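Local coordinates for centromeric protein-C, isoform A (Drosophila melanogaster, PDB 6O2K) that probably serves as an adaptor between chromatin and other proteins, this fragment being its dimeric C-terminal cupin domain, at residues B[87-92]-B[109-114]; B[78-83]-B[117-122]; B[15-20]-B[43-48]. One frame throughout, in Å; residues are numbered along the deposited sequence.

Contact 1: B[87-92]-B[109-114]; sequences LLVQFG and SVLRVG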
ATOM      1  N   LEU B  87       8.905  -3.733   0.307  1.00 15.50           N
ATOM      2  CA  LEU B  87       8.216  -4.285  -0.853  1.00 18.19           C
ATOM      3  C   LEU B  87       6.987  -5.043  -0.366  1.00 18.18           C
ATOM      4  O   LEU B  87       7.106  -5.990   0.422  1.00 15.83           O
ATOM      5  CB  LEU B  87       9.148  -5.197  -1.652  1.00 20.07           C
ATOM      6  CG  LEU B  87      10.471  -4.580  -2.141  1.00 24.00           C
ATOM      7  CD1 LEU B  87      11.355  -5.645  -2.782  1.00 25.44           C
ATOM      8  CD2 LEU B  87      10.210  -3.450  -3.140  1.00 17.67           C
ATOM      9  N   LEU B  88       5.814  -4.630  -0.838  1.00 16.67           N
ATOM     10  CA  LEU B  88       4.540  -5.172  -0.382  0.55 18.50           C
ATOM     11  C   LEU B  88       3.756  -5.666  -1.589  1.00 18.23           C
ATOM     12  O   LEU B  88       3.387  -4.865  -2.459  1.00 23.62           O
ATOM     13  CB  LEU B  88       3.752  -4.106   0.387  0.55 15.57           C
ATOM     14  CG  LEU B  88       2.340  -4.434   0.861  0.55 19.80           C
ATOM     15  CD1 LEU B  88       2.348  -5.609   1.823  0.55 19.49           C
ATOM     16  CD2 LEU B  88       1.759  -3.198   1.532  0.55 14.50           C
ATOM     17  N   VAL B  89       3.480  -6.968  -1.633  1.00 18.41           N
ATOM     18  CA  VAL B  89       2.879  -7.568  -2.822  1.00 17.22           C
ATOM     19  C   VAL B  89       1.413  -7.153  -2.935  1.00 19.91           C
ATOM     20  O   VAL B  89       0.614  -7.346  -2.008  1.00 16.34           O
ATOM     21  CB  VAL B  89       3.035  -9.093  -2.802  1.00 15.35           C
ATOM     22  CG1 VAL B  89       2.333  -9.716  -3.992  1.00 18.68           C
ATOM     23  CG2 VAL B  89       4.523  -9.456  -2.826  1.00 20.10           C
ATOM     24  N   GLN B  90       1.059  -6.569  -4.083  1.00 19.62           N
ATOM     25  CA  GLN B  90      -0.308  -6.165  -4.397  1.00 20.42           C
ATOM     26  C   GLN B  90      -1.056  -7.218  -5.182  1.00 21.43           C
ATOM     27  O   GLN B  90      -2.288  -7.335  -5.045  1.00 20.31           O
ATOM     28  CB  GLN B  90      -0.306  -4.866  -5.205  1.00 20.17           C
ATOM     29  CG  GLN B  90       0.329  -3.714  -4.474  1.00 20.62           C
ATOM     30  CD  GLN B  90      -0.533  -3.277  -3.317  1.00 26.21           C
ATOM     31  OE1 GLN B  90      -1.668  -2.851  -3.510  1.00 27.23           O
ATOM     32  NE2 GLN B  90      -0.002  -3.397  -2.104  1.00 27.03           N
ATOM     33  N   PHE B  91      -0.349  -7.970  -6.023  1.00 17.64           N
ATOM     34  CA  PHE B  91      -0.998  -9.044  -6.765  1.00 20.38           C
ATOM     35  C   PHE B  91       0.079 -10.012  -7.219  1.00 25.14           C
ATOM     36  O   PHE B  91       1.158  -9.588  -7.638  1.00 23.06           O
ATOM     37  CB  PHE B  91      -1.780  -8.514  -7.981  1.00 24.31           C
ATOM     38  CG  PHE B  91      -2.576  -9.574  -8.702  1.00 22.64           C
ATOM     39  CD1 PHE B  91      -2.014 -10.290  -9.748  1.00 25.06           C
ATOM     40  CD2 PHE B  91      -3.878  -9.865  -8.324  1.00 26.66           C
ATOM     41  CE1 PHE B  91      -2.735 -11.274 -10.401  1.00 26.62           C
ATOM     42  CE2 PHE B  91      -4.618 -10.843  -8.984  1.00 25.80           C
ATOM     43  CZ  PHE B  91      -4.051 -11.551 -10.018  1.00 31.14           C
ATOM     44  N   GLY B  92      -0.210 -11.301  -7.130  1.00 22.62           N
ATOM     45  CA  GLY B  92       0.730 -12.277  -7.651  1.00 19.72           C
ATOM     46  C   GLY B  92       1.700 -12.826  -6.631  1.00 22.01           C
ATOM     47  O   GLY B  92       1.382 -12.910  -5.442  1.00 21.41           O
ATOM     48  N   SER B 109      13.575 -15.368  -0.359  1.00 22.37           N
ATOM     49  CA  SER B 109      12.257 -15.283   0.253  1.00 23.44           C
ATOM     50  C   SER B 109      11.185 -15.323  -0.823  1.00 25.35           C
ATOM     51  O   SER B 109      11.383 -14.828  -1.933  1.00 25.64           O
ATOM     52  CB  SER B 109      12.081 -14.004   1.099  1.00 26.26           C
ATOM     53  OG  SER B 109      13.224 -13.716   1.887  1.00 28.04           O
ATOM     54  N   VAL B 110      10.044 -15.917  -0.488  1.00 17.16           N
ATOM     55  CA  VAL B 110       8.903 -15.998  -1.399  1.00 18.34           C
ATOM     56  C   VAL B 110       7.767 -15.206  -0.785  1.00 24.10           C
ATOM     57  O   VAL B 110       7.387 -15.466   0.364  1.00 21.92           O
ATOM     58  CB  VAL B 110       8.459 -17.447  -1.652  1.00 23.23           C
ATOM     59  CG1 VAL B 110       7.284 -17.478  -2.655  1.00 23.81           C
ATOM     60  CG2 VAL B 110       9.618 -18.287  -2.133  1.00 23.82           C
ATOM     61  N   LEU B 111       7.210 -14.261  -1.557  1.00 21.13           N
ATOM     62  CA  LEU B 111       6.164 -13.361  -1.085  1.00 23.10           C
ATOM     63  C   LEU B 111       4.891 -13.554  -1.902  1.00 24.31           C
ATOM     64  O   LEU B 111       4.924 -13.508  -3.142  1.00 21.48           O
ATOM     65  CB  LEU B 111       6.609 -11.896  -1.157  1.00 17.40           C
ATOM     66  CG  LEU B 111       7.960 -11.527  -0.489  1.00 19.70           C
ATOM     67  CD1 LEU B 111       8.301 -10.085  -0.806  1.00 19.10           C
ATOM     68  CD2 LEU B 111       7.906 -11.727   1.019  1.00 17.62           C
ATOM     69  N   ARG B 112       3.774 -13.741  -1.206  1.00 19.97           N
ATOM     70  CA  ARG B 112       2.457 -13.766  -1.831  1.00 23.80           C
ATOM     71  C   ARG B 112       1.709 -12.490  -1.460  1.00 20.97           C
ATOM     72  O   ARG B 112       2.207 -11.641  -0.726  1.00 18.70           O
ATOM     73  CB  ARG B 112       1.664 -15.004  -1.408  1.00 24.65           C
ATOM     74  CG  ARG B 112       2.173 -16.295  -2.019  1.00 37.95           C
ATOM     75  CD  ARG B 112       1.700 -17.521  -1.256  1.00 45.98           C
ATOM     76  NE  ARG B 112       2.830 -18.267  -0.712  1.00 53.12           N
ATOM     77  CZ  ARG B 112       3.658 -19.012  -1.439  1.00 58.68           C
ATOM     78  NH1 ARG B 112       3.486 -19.124  -2.752  1.00 63.07           N
ATOM     79  NH2 ARG B 112       4.663 -19.651  -0.854  1.00 56.63           N
ATOM     80  N   VAL B 113       0.482 -12.367  -1.967  1.00 19.93           N
ATOM     81  CA  VAL B 113      -0.219 -11.097  -1.859  1.00 20.59           C
ATOM     82  C   VAL B 113      -0.402 -10.706  -0.395  1.00 19.91           C
ATOM     83  O   VAL B 113      -0.760 -11.531   0.457  1.00 18.01           O
ATOM     84  CB  VAL B 113      -1.557 -11.171  -2.613  1.00 17.16           C
ATOM     85  CG1 VAL B 113      -2.543 -12.112  -1.909  1.00 19.83           C
ATOM     86  CG2 VAL B 113      -2.132  -9.770  -2.787  1.00 16.69           C
ATOM     87  N   GLY B 114      -0.114  -9.438  -0.097  1.00 17.17           N
ATOM     88  CA  GLY B 114      -0.167  -8.911   1.248  1.00 18.80           C
ATOM     89  C   GLY B 114       1.087  -9.132   2.064  1.00 17.57           C
ATOM     90  O   GLY B 114       1.200  -8.562   3.166  1.00 18.67           O
TER
HETATM   91  O   HOH W   1      -0.726 -13.946  -4.208  1.00 22.80           O
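V89 and L111 meet between the two antiparallel sheets of the cupin fold, CG2 of V89 lying 3.6 Å from CB of L111. V89 presses its branch against the end of strand 107-112 and the turn after it: its CB is 3.4 Å from the carbonyl O of R112, which has both valine methyls about equally near. With CG1 anti to the backbone N (chi1 176°), that methyl comes to 3.6 Å from CA of V113. V113 returns the contact through CG2, 3.3 Å from the carbonyl O of Q90. Main chain closes the join, G114 N donating to V89 O at 2.9 Å in a nearly straight bond (168°); G114 has the positive phi that calls for glycine. One layer out, Q90 and F91 form a classic beta bulge opposite V136, where the chain turns a corner and leaves one sheet for the other. F94 packs on V89 and I117 on L111, while NH1 of R112 makes a salt bridge with E93. Nearby, Y56 of the second subunit hydrogen-bonds G114 O. A water bridges the two segments, accepting from V113 N at 3.0 Å and donating to G92 O at 2.7 Å.

Contact 2: B[78-83]-B[117-122]; sequences KQAKVH and IEIDRG
R121 lays its extended side chain along the carbonyls of K81 and V82. NE donates to K81 O, 3.3 Å away and close to the guanidinium plane, whereas V82 O lies over one face of that group at a poor angle for bonding. A chi1 of -174° turns CG to the far side from the backbone N and starts this course; P84 packs on the arm. Main chain holds the two turns together: G122 N donates to A80 O at 2.7 Å from above the carbonyl plane, A80 being the centre of an inverse gamma turn. CB of A80 points toward the other segment, 3.6 Å from D120 O and 4.1 Å from CG2 of I119. Q79 reaches out from the end of strand 74-79, its NE2 giving G122 O a hydrogen bond of 2.7 Å, almost straight (175°) and in the amide plane. Replacing the glutamine by an alanine here would probably leave G122 O without this donor and lose the side-chain tie to strand 74-79. Strand ends from both cupin sheets meet here; all three acceptors are backbone carbonyls and two of the donors side chains, so neutral oxygens, not a salt bridge, join them.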
ATOM      1  N   LYS B  78      19.970  -4.635  -7.397  1.00 26.54           N
ATOM      2  CA  LYS B  78      20.222  -3.242  -7.050  1.00 24.91           C
ATOM      3  C   LYS B  78      20.685  -3.164  -5.600  1.00 22.59           C
ATOM      4  O   LYS B  78      20.314  -4.007  -4.774  1.00 23.97           O
ATOM      5  CB  LYS B  78      18.964  -2.367  -7.191  1.00 22.51           C
ATOM      6  CG  LYS B  78      18.195  -2.538  -8.489  1.00 25.92           C
ATOM      7  CD  LYS B  78      18.934  -1.907  -9.660  1.00 26.44           C
ATOM      8  CE  LYS B  78      18.079  -1.985 -10.929  1.00 27.37           C
ATOM      9  NZ  LYS B  78      18.774  -1.400 -12.098  1.00 30.42           N
ATOM     10  N   GLN B  79      21.470  -2.133  -5.281  1.00 24.63           N
ATOM     11  CA  GLN B  79      21.791  -1.814  -3.891  1.00 22.78           C
ATOM     12  C   GLN B  79      20.895  -0.677  -3.411  1.00 20.55           C
ATOM     13  O   GLN B  79      20.761   0.345  -4.095  1.00 23.97           O
ATOM     14  CB  GLN B  79      23.259  -1.427  -3.711  1.00 26.32           C
ATOM     15  CG  GLN B  79      23.631  -1.198  -2.252  1.00 27.88           C
ATOM     16  CD  GLN B  79      25.141  -1.240  -2.010  1.00 41.60           C
ATOM     17  OE1 GLN B  79      25.919  -0.745  -2.824  1.00 43.10           O
ATOM     18  NE2 GLN B  79      25.554  -1.831  -0.884  1.00 38.16           N
ATOM     19  N   ALA B  80      20.275  -0.861  -2.242  1.00 17.52           N
ATOM     20  CA  ALA B  80      19.487   0.200  -1.602  1.00 16.61           C
ATOM     21  C   ALA B  80      20.477   1.223  -1.050  1.00 21.36           C
ATOM     22  O   ALA B  80      20.735   1.309   0.151  1.00 21.84           O
ATOM     23  CB  ALA B  80      18.576  -0.360  -0.508  1.00 22.46           C
ATOM     24  N   LYS B  81      21.030   2.025  -1.966  1.00 18.69           N
ATOM     25  CA  LYS B  81      22.205   2.837  -1.661  1.00 22.13           C
ATOM     26  C   LYS B  81      21.884   3.976  -0.695  1.00 23.59           C
ATOM     27  O   LYS B  81      22.687   4.286   0.193  1.00 19.39           O
ATOM     28  CB  LYS B  81      22.782   3.371  -2.972  1.00 23.83           C
ATOM     29  CG  LYS B  81      24.109   4.082  -2.883  1.00 32.97           C
ATOM     30  CD  LYS B  81      24.573   4.511  -4.290  1.00 35.98           C
ATOM     31  CE  LYS B  81      25.450   5.755  -4.237  1.00 39.34           C
ATOM     32  NZ  LYS B  81      25.839   6.270  -5.585  1.00 40.28           N
ATOM     33  N   VAL B  82      20.725   4.621  -0.860  1.00 22.68           N
ATOM     34  CA  VAL B  82      20.354   5.813  -0.104  1.00 19.34           C
ATOM     35  C   VAL B  82      19.113   5.571   0.749  1.00 22.24           C
ATOM     36  O   VAL B  82      19.114   5.843   1.955  1.00 28.55           O
ATOM     37  CB  VAL B  82      20.137   7.031  -1.039  1.00 23.38           C
ATOM     38  CG1 VAL B  82      19.653   8.250  -0.237  1.00 24.24           C
ATOM     39  CG2 VAL B  82      21.404   7.364  -1.806  1.00 20.88           C
ATOM     40  N   HIS B  83      18.025   5.074   0.129  1.00 19.49           N
ATOM     41  CA  HIS B  83      16.781   4.896   0.853  1.00 18.14           C
ATOM     42  C   HIS B  83      16.498   3.428   1.099  1.00 19.61           C
ATOM     43  O   HIS B  83      16.478   2.639   0.144  1.00 21.74           O
ATOM     44  CB  HIS B  83      15.616   5.524   0.065  1.00 20.26           C
ATOM     45  CG  HIS B  83      15.700   7.013  -0.022  1.00 19.00           C
ATOM     46  ND1 HIS B  83      15.408   7.833   1.048  1.00 25.44           N
ATOM     47  CD2 HIS B  83      16.069   7.831  -1.035  1.00 24.35           C
ATOM     48  CE1 HIS B  83      15.590   9.094   0.695  1.00 28.72           C
ATOM     49  NE2 HIS B  83      15.991   9.120  -0.562  1.00 26.84           N
ATOM     50  N   ILE B 117       8.435  -7.335   2.635  1.00 14.87           N
ATOM     51  CA  ILE B 117       9.822  -7.493   3.058  1.00 14.20           C
ATOM     52  C   ILE B 117      10.448  -6.114   3.237  1.00 17.83           C
ATOM     53  O   ILE B 117      10.193  -5.195   2.455  1.00 16.31           O
ATOM     54  CB  ILE B 117      10.635  -8.357   2.064  1.00 15.97           C
ATOM     55  CG1 ILE B 117      12.011  -8.698   2.657  1.00 21.12           C
ATOM     56  CG2 ILE B 117      10.795  -7.649   0.717  1.00 19.15           C
ATOM     57  CD1 ILE B 117      12.781  -9.752   1.840  1.00 20.10           C
ATOM     58  N   GLU B 118      11.246  -5.971   4.294  1.00 15.20           N
ATOM     59  CA  GLU B 118      11.982  -4.758   4.604  1.00 17.47           C
ATOM     60  C   GLU B 118      13.400  -4.911   4.051  1.00 15.65           C
ATOM     61  O   GLU B 118      14.081  -5.898   4.353  1.00 19.28           O
ATOM     62  CB  GLU B 118      12.004  -4.545   6.129  1.00 23.06           C
ATOM     63  CG  GLU B 118      12.239  -3.123   6.613  1.00 29.42           C
ATOM     64  CD  GLU B 118      11.898  -2.941   8.107  1.00 35.96           C
ATOM     65  OE1 GLU B 118      11.636  -3.942   8.809  1.00 26.69           O
ATOM     66  OE2 GLU B 118      11.891  -1.787   8.571  1.00 40.42           O
ATOM     67  N   ILE B 119      13.819  -3.964   3.217  1.00 14.71           N
ATOM     68  CA  ILE B 119      15.143  -3.912   2.604  1.00 16.95           C
ATOM     69  C   ILE B 119      15.901  -2.783   3.291  1.00 15.48           C
ATOM     70  O   ILE B 119      15.583  -1.602   3.091  1.00 18.87           O
ATOM     71  CB  ILE B 119      15.059  -3.660   1.090  1.00 15.72           C
ATOM     72  CG1 ILE B 119      14.065  -4.608   0.403  1.00 23.24           C
ATOM     73  CG2 ILE B 119      16.459  -3.717   0.427  1.00 15.72           C
ATOM     74  CD1 ILE B 119      14.566  -6.007   0.176  1.00 28.69           C
ATOM     75  N   ASP B 120      16.910  -3.132   4.089  1.00 14.73           N
ATOM     76  CA  ASP B 120      17.676  -2.120   4.803  1.00 17.67           C
ATOM     77  C   ASP B 120      18.619  -1.366   3.865  1.00 21.67           C
ATOM     78  O   ASP B 120      18.972  -1.823   2.772  1.00 18.81           O
ATOM     79  CB  ASP B 120      18.491  -2.754   5.936  1.00 19.00           C
ATOM     80  CG  ASP B 120      17.627  -3.533   6.903  1.00 27.80           C
ATOM     81  OD1 ASP B 120      16.720  -2.925   7.503  1.00 26.99           O
ATOM     82  OD2 ASP B 120      17.825  -4.756   7.025  1.00 34.24           O
ATOM     83  N   ARG B 121      19.052  -0.200   4.327  1.00 19.02           N
ATOM     84  CA  ARG B 121      20.026   0.573   3.578  1.00 17.50           C
ATOM     85  C   ARG B 121      21.293  -0.248   3.365  1.00 20.52           C
ATOM     86  O   ARG B 121      21.785  -0.907   4.288  1.00 19.38           O
ATOM     87  CB  ARG B 121      20.336   1.873   4.320  1.00 22.45           C
ATOM     88  CG  ARG B 121      21.246   2.811   3.541  1.00 30.79           C
ATOM     89  CD  ARG B 121      21.254   4.190   4.150  1.00 39.00           C
ATOM     90  NE  ARG B 121      21.944   5.136   3.289  1.00 44.67           N
ATOM     91  CZ  ARG B 121      22.054   6.435   3.540  1.00 51.71           C
ATOM     92  NH1 ARG B 121      21.519   6.946   4.640  1.00 51.88           N
ATOM     93  NH2 ARG B 121      22.704   7.221   2.689  1.00 56.97           N
ATOM     94  N   GLY B 122      21.784  -0.253   2.126  1.00 22.62           N
ATOM     95  CA  GLY B 122      22.985  -0.972   1.756  1.00 20.90           C
ATOM     96  C   GLY B 122      22.765  -2.401   1.302  1.00 21.74           C
ATOM     97  O   GLY B 122      23.695  -3.005   0.756  1.00 20.21           O
TER

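Contact 3: B[15-20]-B[43-48]; sequences MQWLRG and LIFCQV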
ATOM      1  N   MET B  15      -7.177  -2.662  -9.594  1.00 21.87           N
ATOM      2  CA  MET B  15      -6.205  -3.749  -9.718  1.00 24.99           C
ATOM      3  C   MET B  15      -6.010  -4.168 -11.175  1.00 21.09           C
ATOM      4  O   MET B  15      -4.883  -4.487 -11.590  1.00 26.64           O
ATOM      5  CB  MET B  15      -6.623  -4.942  -8.861  1.00 27.61           C
ATOM      6  CG  MET B  15      -5.543  -6.019  -8.695  1.00 35.64           C
ATOM      7  SD  MET B  15      -3.937  -5.441  -8.100  1.00 36.40           S
ATOM      8  CE  MET B  15      -4.368  -4.698  -6.524  1.00 36.00           C
ATOM      9  N   GLN B  16      -7.084  -4.169 -11.968  1.00 23.10           N
ATOM     10  CA  GLN B  16      -6.943  -4.462 -13.392  1.00 25.04           C
ATOM     11  C   GLN B  16      -6.060  -3.429 -14.077  1.00 24.22           C
ATOM     12  O   GLN B  16      -5.255  -3.768 -14.954  1.00 32.93           O
ATOM     13  CB  GLN B  16      -8.323  -4.519 -14.046  1.00 30.78           C
ATOM     14  CG  GLN B  16      -9.113  -5.746 -13.642  1.00 39.24           C
ATOM     15  CD  GLN B  16      -9.633  -6.514 -14.833  1.00 56.33           C
ATOM     16  OE1 GLN B  16     -10.369  -5.974 -15.660  1.00 61.72           O
ATOM     17  NE2 GLN B  16      -9.241  -7.779 -14.938  1.00 61.12           N
ATOM     18  N   TRP B  17      -6.180  -2.162 -13.672  1.00 28.82           N
ATOM     19  CA  TRP B  17      -5.313  -1.134 -14.238  1.00 31.18           C
ATOM     20  C   TRP B  17      -3.857  -1.334 -13.818  1.00 29.24           C
ATOM     21  O   TRP B  17      -2.941  -1.188 -14.643  1.00 27.44           O
ATOM     22  CB  TRP B  17      -5.810   0.251 -13.830  1.00 32.88           C
ATOM     23  CG  TRP B  17      -5.124   1.335 -14.573  1.00 43.19           C
ATOM     24  CD1 TRP B  17      -5.374   1.747 -15.852  1.00 48.68           C
ATOM     25  CD2 TRP B  17      -4.047   2.135 -14.097  1.00 45.55           C
ATOM     26  NE1 TRP B  17      -4.524   2.768 -16.192  1.00 51.36           N
ATOM     27  CE2 TRP B  17      -3.695   3.021 -15.133  1.00 49.25           C
ATOM     28  CE3 TRP B  17      -3.344   2.187 -12.897  1.00 43.23           C
ATOM     29  CZ2 TRP B  17      -2.675   3.952 -14.999  1.00 51.43           C
ATOM     30  CZ3 TRP B  17      -2.334   3.109 -12.765  1.00 48.07           C
ATOM     31  CH2 TRP B  17      -2.006   3.978 -13.811  1.00 50.22           C
ATOM     32  N   LEU B  18      -3.617  -1.661 -12.545  1.00 25.34           N
ATOM     33  CA  LEU B  18      -2.248  -1.926 -12.108  1.00 25.88           C
ATOM     34  C   LEU B  18      -1.662  -3.112 -12.860  1.00 29.58           C
ATOM     35  O   LEU B  18      -0.484  -3.095 -13.240  1.00 30.46           O
ATOM     36  CB  LEU B  18      -2.192  -2.170 -10.593  1.00 20.19           C
ATOM     37  CG  LEU B  18      -2.530  -0.964  -9.719  1.00 26.30           C
ATOM     38  CD1 LEU B  18      -2.694  -1.335  -8.239  1.00 23.22           C
ATOM     39  CD2 LEU B  18      -1.492   0.124  -9.905  1.00 25.75           C
ATOM     40  N   ARG B  19      -2.472  -4.146 -13.097  1.00 28.14           N
ATOM     41  CA  ARG B  19      -2.002  -5.325 -13.814  1.00 32.14           C
ATOM     42  C   ARG B  19      -1.796  -5.069 -15.300  1.00 31.44           C
ATOM     43  O   ARG B  19      -1.214  -5.922 -15.982  1.00 29.57           O
ATOM     44  CB  ARG B  19      -2.991  -6.484 -13.640  1.00 29.57           C
ATOM     45  CG  ARG B  19      -3.013  -7.106 -12.237  1.00 29.70           C
ATOM     46  CD  ARG B  19      -4.276  -7.937 -12.043  1.00 34.75           C
ATOM     47  NE  ARG B  19      -4.184  -9.242 -12.701  1.00 33.54           N
ATOM     48  CZ  ARG B  19      -5.191 -10.105 -12.798  1.00 41.81           C
ATOM     49  NH1 ARG B  19      -6.382  -9.812 -12.281  1.00 42.14           N
ATOM     50  NH2 ARG B  19      -5.008 -11.269 -13.404  1.00 44.02           N
ATOM     51  N   GLY B  20      -2.264  -3.939 -15.820  1.00 28.79           N
ATOM     52  CA  GLY B  20      -2.174  -3.699 -17.248  1.00 29.69           C
ATOM     53  C   GLY B  20      -3.188  -4.446 -18.081  1.00 36.99           C
ATOM     54  O   GLY B  20      -3.109  -4.397 -19.312  1.00 40.86           O
ATOM     55  N   LEU B  43      -1.768   8.162 -11.773  1.00 27.04           N
ATOM     56  CA  LEU B  43      -0.632   7.278 -12.006  1.00 27.51           C
ATOM     57  C   LEU B  43      -0.461   7.009 -13.492  1.00 32.08           C
ATOM     58  O   LEU B  43      -1.441   6.852 -14.219  1.00 37.52           O
ATOM     59  CB  LEU B  43      -0.838   5.948 -11.285  1.00 23.91           C
ATOM     60  CG  LEU B  43      -0.879   5.962  -9.760  1.00 21.27           C
ATOM     61  CD1 LEU B  43      -1.367   4.623  -9.263  1.00 18.73           C
ATOM     62  CD2 LEU B  43       0.507   6.271  -9.222  1.00 24.76           C
ATOM     63  N   ILE B  44       0.792   6.936 -13.938  1.00 26.83           N
ATOM     64  CA  ILE B  44       1.110   6.525 -15.305  1.00 32.77           C
ATOM     65  C   ILE B  44       2.382   5.690 -15.255  1.00 25.77           C
ATOM     66  O   ILE B  44       3.364   6.081 -14.617  1.00 29.06           O
ATOM     67  CB  ILE B  44       1.268   7.720 -16.271  1.00 39.62           C
ATOM     68  CG1 ILE B  44      -0.078   8.427 -16.498  1.00 46.95           C
ATOM     69  CG2 ILE B  44       1.834   7.253 -17.610  1.00 41.38           C
ATOM     70  CD1 ILE B  44      -1.130   7.563 -17.199  1.00 49.33           C
ATOM     71  N   PHE B  45       2.339   4.523 -15.895  1.00 28.81           N
ATOM     72  CA  PHE B  45       3.467   3.601 -15.892  1.00 27.54           C
ATOM     73  C   PHE B  45       4.478   3.981 -16.974  1.00 29.39           C
ATOM     74  O   PHE B  45       4.101   4.293 -18.108  1.00 33.67           O
ATOM     75  CB  PHE B  45       2.965   2.174 -16.119  1.00 32.85           C
ATOM     76  CG  PHE B  45       2.402   1.518 -14.885  1.00 31.33           C
ATOM     77  CD1 PHE B  45       3.237   0.891 -13.970  1.00 29.99           C
ATOM     78  CD2 PHE B  45       1.039   1.546 -14.632  1.00 27.45           C
ATOM     79  CE1 PHE B  45       2.721   0.288 -12.838  1.00 33.52           C
ATOM     80  CE2 PHE B  45       0.520   0.943 -13.492  1.00 28.59           C
ATOM     81  CZ  PHE B  45       1.361   0.317 -12.597  1.00 29.78           C
ATOM     82  N   CYS B  46       5.760   3.956 -16.615  1.00 31.85           N
ATOM     83  CA  CYS B  46       6.883   4.144 -17.525  1.00 39.82           C
ATOM     84  C   CYS B  46       7.785   2.918 -17.438  1.00 37.87           C
ATOM     85  O   CYS B  46       7.996   2.374 -16.352  1.00 33.13           O
ATOM     86  CB  CYS B  46       7.677   5.413 -17.175  1.00 51.34           C
ATOM     87  SG  CYS B  46       8.611   5.324 -15.604  1.00 63.23           S
ATOM     88  N   GLN B  47       8.316   2.468 -18.570  1.00 37.05           N
ATOM     89  CA  GLN B  47       9.104   1.245 -18.596  1.00 34.87           C
ATOM     90  C   GLN B  47      10.587   1.580 -18.514  1.00 34.90           C
ATOM     91  O   GLN B  47      11.092   2.384 -19.303  1.00 37.16           O
ATOM     92  CB  GLN B  47       8.812   0.423 -19.853  1.00 45.28           C
ATOM     93  CG  GLN B  47       9.027  -1.074 -19.656  1.00 49.24           C
ATOM     94  CD  GLN B  47       8.842  -1.876 -20.929  1.00 53.35           C
ATOM     95  OE1 GLN B  47       8.083  -2.846 -20.959  1.00 62.98           O
ATOM     96  NE2 GLN B  47       9.539  -1.482 -21.986  1.00 44.44           N
ATOM     97  N   VAL B  48      11.275   0.964 -17.558  1.00 33.65           N
ATOM     98  CA  VAL B  48      12.722   1.072 -17.408  1.00 34.30           C
ATOM     99  C   VAL B  48      13.289  -0.338 -17.351  1.00 35.34           C
ATOM    100  O   VAL B  48      12.908  -1.129 -16.474  1.00 30.78           O
ATOM    101  CB  VAL B  48      13.125   1.860 -16.149  1.00 39.20           C
ATOM    102  CG1 VAL B  48      14.650   1.830 -15.960  1.00 40.86           C
ATOM    103  CG2 VAL B  48      12.610   3.285 -16.213  1.00 40.19           C
TER
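W17 pushes the outer corner of its six-membered ring into a notch formed by L43 and F45. CH2 is the leading atom, 3.4 Å from CB of L43 and 3.0 Å from L43 O, a tight contact that buries this carbonyl with no hydrogen-bond partner in the model. On the other flank of the notch stands F45: its CD2 lies over one face of the indole, and its CE2 is 3.7 Å from CZ3 of W17. The rings meet obliquely, planes at 47° and centroids 5.3 Å apart, with the two side chains running in opposite senses. F45 is itself a bump between two helix residues, for CD2 of L18 meets the edge of its ring 3.9 Å from CZ. The first torsion of W17 (chi1 -169°) sets CG beside its own carbonyl carbon, which swings the indole off the helix toward the 43-48 segment. R68 binds the carbonyl oxygens of W17 and L18 and makes a cation-pi contact with F45. Helix 6-19 is thereby seated against the six-stranded sheet, with F45 resting on A54 of strand 51-55, and both L18 and L43 on Y66 of strand 64-69.

From the N terminus, contact 3 closes first: helix 6-19 leads into a largely irregular excursion, and 43-48 brings the chain back to the helix as the six-stranded sheet begins. Contacts 1 and 2 come later, in series with it. Contact 2 closes the larger loop, from 78-83 to 117-122, and contact 1 is nested inside; none cross. These two fasten the four-stranded sheet to the six-stranded one at separate places, their centres about 18 Å apart, and meet where L87 N probably bonds to I117 O. Both also touch the second subunit. F91 and Q90 join contact 1 to contact 3, packing on M15, F91 on R19 too; contacts 2 and 3 do not touch.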